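Local coordinates for chromosomal replication initiator protein DnaA (Helicobacter pylori, PDB 2WP0) that probably initiates and regulates chromosomal replication by binding the origin in its ATP form, its domain I serving in oligomerization and the binding of regulators, at residues Ser31-Asn36 with Phe47-Gln52. Sequence-based numbering, arbitrary orientation.
Sequences SQLKYN and FYAPNQ
A short antiparallel β pairing joins K34-Y35 to F47-Y48, at the edge of the small mixed sheet of domain I where strand 34-35 borders the central strand 44-49. K34 and Y48 form the hydrogen-bonded pair: K34 N donates to Y48 O at 2.8 Å, and Y48 N returns a bond to K34 O. Next along the ladder, Y35 and F47 make the non-hydrogen-bonded pair, their CA atoms 4.4 Å apart.

The two faces differ. On the inner one, the rings of Y35 and F47 meet obliquely, planes at 46°, with Y35 CD1 3.5 Å from F47 CE2. Y35 reaches there with CG anti to its own backbone N (chi1 -167°). Nearby, L33 lays CD1 against F47 CB at 3.9 Å and against A49 CB. I11 of helix 6-16 packs on the side chains of both Y35 and F47, while I58 of helix 52-71 and I87 of strand 84-89 touch L33, so this buried face belongs to the hydrophobic core.

On the other face, the side chains of K34 and Y48 meet near their roots, K34 CG lying 3.8 Å from Y48 CB. N36 extends its amide across the outer part of the Y48 ring, placing OD1 over one face; amide and ring planes are tilted by 37°. Beyond the paired residues, P50 fits against Q32, its CG 3.6 Å from Q32 OE1, whereas Q32 NE2 bonds to N28 O and to the backbone of another protein's chain. N51 then N-caps helix 52-71 through OD1 to L54 N. The pairing is that of a β-hairpin whose second strand passes through P50 and N51 into helix 52-71, within the compact α/β fold of DnaA domain I.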
loop_
_atom_site.group_PDB
_atom_site.type_symbol
_atom_site.label_atom_id
_atom_site.label_comp_id
_atom_site.label_asym_id
_atom_site.label_seq_id
_atom_site.Cartn_x
_atom_site.Cartn_y
_atom_site.Cartn_z
ATOM N N SER D 31 32.142 23.698 -0.164
ATOM C CA SER D 31 33.085 24.188 -1.164
ATOM C C SER D 31 32.416 24.933 -2.333
ATOM O O SER D 31 33.011 25.841 -2.932
ATOM C CB SER D 31 33.866 23.012 -1.714
ATOM O OG SER D 31 32.991 21.923 -1.940
ATOM N N GLN D 32 31.178 24.536 -2.643
ATOM C CA GLN D 32 30.404 25.074 -3.765
ATOM C C GLN D 32 29.721 26.403 -3.467
ATOM O O GLN D 32 29.100 27.012 -4.345
ATOM C CB GLN D 32 29.324 24.077 -4.150
ATOM C CG GLN D 32 29.824 22.688 -4.504
ATOM C CD GLN D 32 28.800 21.928 -5.321
ATOM O OE1 GLN D 32 28.388 22.374 -6.398
ATOM N NE2 GLN D 32 28.372 20.784 -4.813
ATOM N N LEU D 33 29.826 26.817 -2.209
ATOM C CA LEU D 33 29.230 28.037 -1.690
ATOM C C LEU D 33 30.107 29.229 -2.071
ATOM O O LEU D 33 31.337 29.118 -2.105
ATOM C CB LEU D 33 29.184 27.908 -0.172
ATOM C CG LEU D 33 27.958 28.340 0.601
ATOM C CD1 LEU D 33 26.798 28.314 -0.338
ATOM C CD2 LEU D 33 27.771 27.373 1.751
ATOM N N LYS D 34 29.517 30.376 -2.362
ATOM C CA LYS D 34 30.394 31.507 -2.585
ATOM C C LYS D 34 29.843 32.840 -2.161
ATOM O O LYS D 34 28.646 33.096 -2.264
ATOM C CB LYS D 34 30.918 31.539 -4.008
ATOM C CG LYS D 34 29.893 31.759 -5.065
ATOM C CD LYS D 34 30.487 31.248 -6.341
ATOM C CE LYS D 34 32.001 31.321 -6.236
ATOM N NZ LYS D 34 32.653 30.217 -6.978
ATOM N N TYR D 35 30.759 33.685 -1.696
ATOM C CA TYR D 35 30.405 34.872 -0.937
ATOM C C TYR D 35 29.911 36.032 -1.785
ATOM O O TYR D 35 30.303 36.195 -2.947
ATOM C CB TYR D 35 31.582 35.314 -0.068
ATOM C CG TYR D 35 31.208 36.339 0.981
ATOM C CD1 TYR D 35 30.084 36.161 1.786
ATOM C CD2 TYR D 35 31.979 37.478 1.170
ATOM C CE1 TYR D 35 29.741 37.083 2.745
ATOM C CE2 TYR D 35 31.643 38.404 2.124
ATOM C CZ TYR D 35 30.526 38.205 2.910
ATOM O OH TYR D 35 30.195 39.143 3.861
ATOM N N ASN D 36 29.066 36.846 -1.158
ATOM C CA ASN D 36 28.317 37.900 -1.822
ATOM C C ASN D 36 28.466 39.233 -1.078
ATOM O O ASN D 36 27.584 39.605 -0.307
ATOM C CB ASN D 36 26.846 37.485 -1.858
ATOM C CG ASN D 36 26.078 38.125 -2.983
ATOM O OD1 ASN D 36 25.005 37.649 -3.353
ATOM N ND2 ASN D 36 26.608 39.208 -3.534
ATOM N N PHE D 47 25.562 34.235 0.541
ATOM C CA PHE D 47 26.335 33.314 -0.275
ATOM C C PHE D 47 25.515 32.889 -1.479
ATOM O O PHE D 47 24.278 32.899 -1.450
ATOM C CB PHE D 47 26.744 32.069 0.515
ATOM C CG PHE D 47 27.341 32.380 1.835
ATOM C CD1 PHE D 47 26.557 32.403 2.971
ATOM C CD2 PHE D 47 28.677 32.696 1.943
ATOM C CE1 PHE D 47 27.101 32.719 4.206
ATOM C CE2 PHE D 47 29.228 33.018 3.171
ATOM C CZ PHE D 47 28.438 33.025 4.307
ATOM N N TYR D 48 26.224 32.515 -2.534
ATOM C CA TYR D 48 25.607 31.915 -3.691
ATOM C C TYR D 48 25.872 30.416 -3.689
ATOM O O TYR D 48 26.940 29.961 -3.297
ATOM C CB TYR D 48 26.154 32.542 -4.968
ATOM C CG TYR D 48 25.550 33.883 -5.302
ATOM C CD1 TYR D 48 24.170 34.040 -5.421
ATOM C CD2 TYR D 48 26.356 34.992 -5.527
ATOM C CE1 TYR D 48 23.604 35.270 -5.747
ATOM C CE2 TYR D 48 25.805 36.231 -5.856
ATOM C CZ TYR D 48 24.426 36.362 -5.965
ATOM O OH TYR D 48 23.881 37.587 -6.297
ATOM N N ALA D 49 24.871 29.651 -4.095
ATOM C CA ALA D 49 25.051 28.248 -4.418
ATOM C C ALA D 49 24.673 28.077 -5.884
ATOM O O ALA D 49 23.781 28.758 -6.392
ATOM C CB ALA D 49 24.190 27.378 -3.526
ATOM N N PRO D 50 25.351 27.167 -6.573
ATOM C CA PRO D 50 25.217 27.018 -8.022
ATOM C C PRO D 50 23.775 26.776 -8.413
ATOM O O PRO D 50 23.308 27.315 -9.412
ATOM C CB PRO D 50 26.024 25.759 -8.317
ATOM C CG PRO D 50 26.901 25.563 -7.122
ATOM C CD PRO D 50 26.156 26.097 -5.969
ATOM N N ASN D 51 23.072 25.973 -7.627
ATOM C CA ASN D 51 21.705 25.635 -7.968
ATOM C C ASN D 51 20.755 25.603 -6.768
ATOM O O ASN D 51 21.159 25.800 -5.613
ATOM C CB ASN D 51 21.683 24.299 -8.688
ATOM C CG ASN D 51 22.317 23.210 -7.875
ATOM O OD1 ASN D 51 21.817 22.845 -6.813
ATOM N ND2 ASN D 51 23.439 22.693 -8.350
ATOM N N GLN D 52 19.487 25.337 -7.059
ATOM C CA GLN D 52 18.426 25.395 -6.063
ATOM C C GLN D 52 18.478 24.316 -4.975
ATOM O O GLN D 52 18.321 24.630 -3.790
ATOM C CB GLN D 52 17.065 25.359 -6.747
ATOM C CG GLN D 52 15.900 25.617 -5.814
ATOM C CD GLN D 52 16.019 26.941 -5.082
ATOM O OE1 GLN D 52 16.108 28.003 -5.697
ATOM N NE2 GLN D 52 16.015 26.881 -3.759
#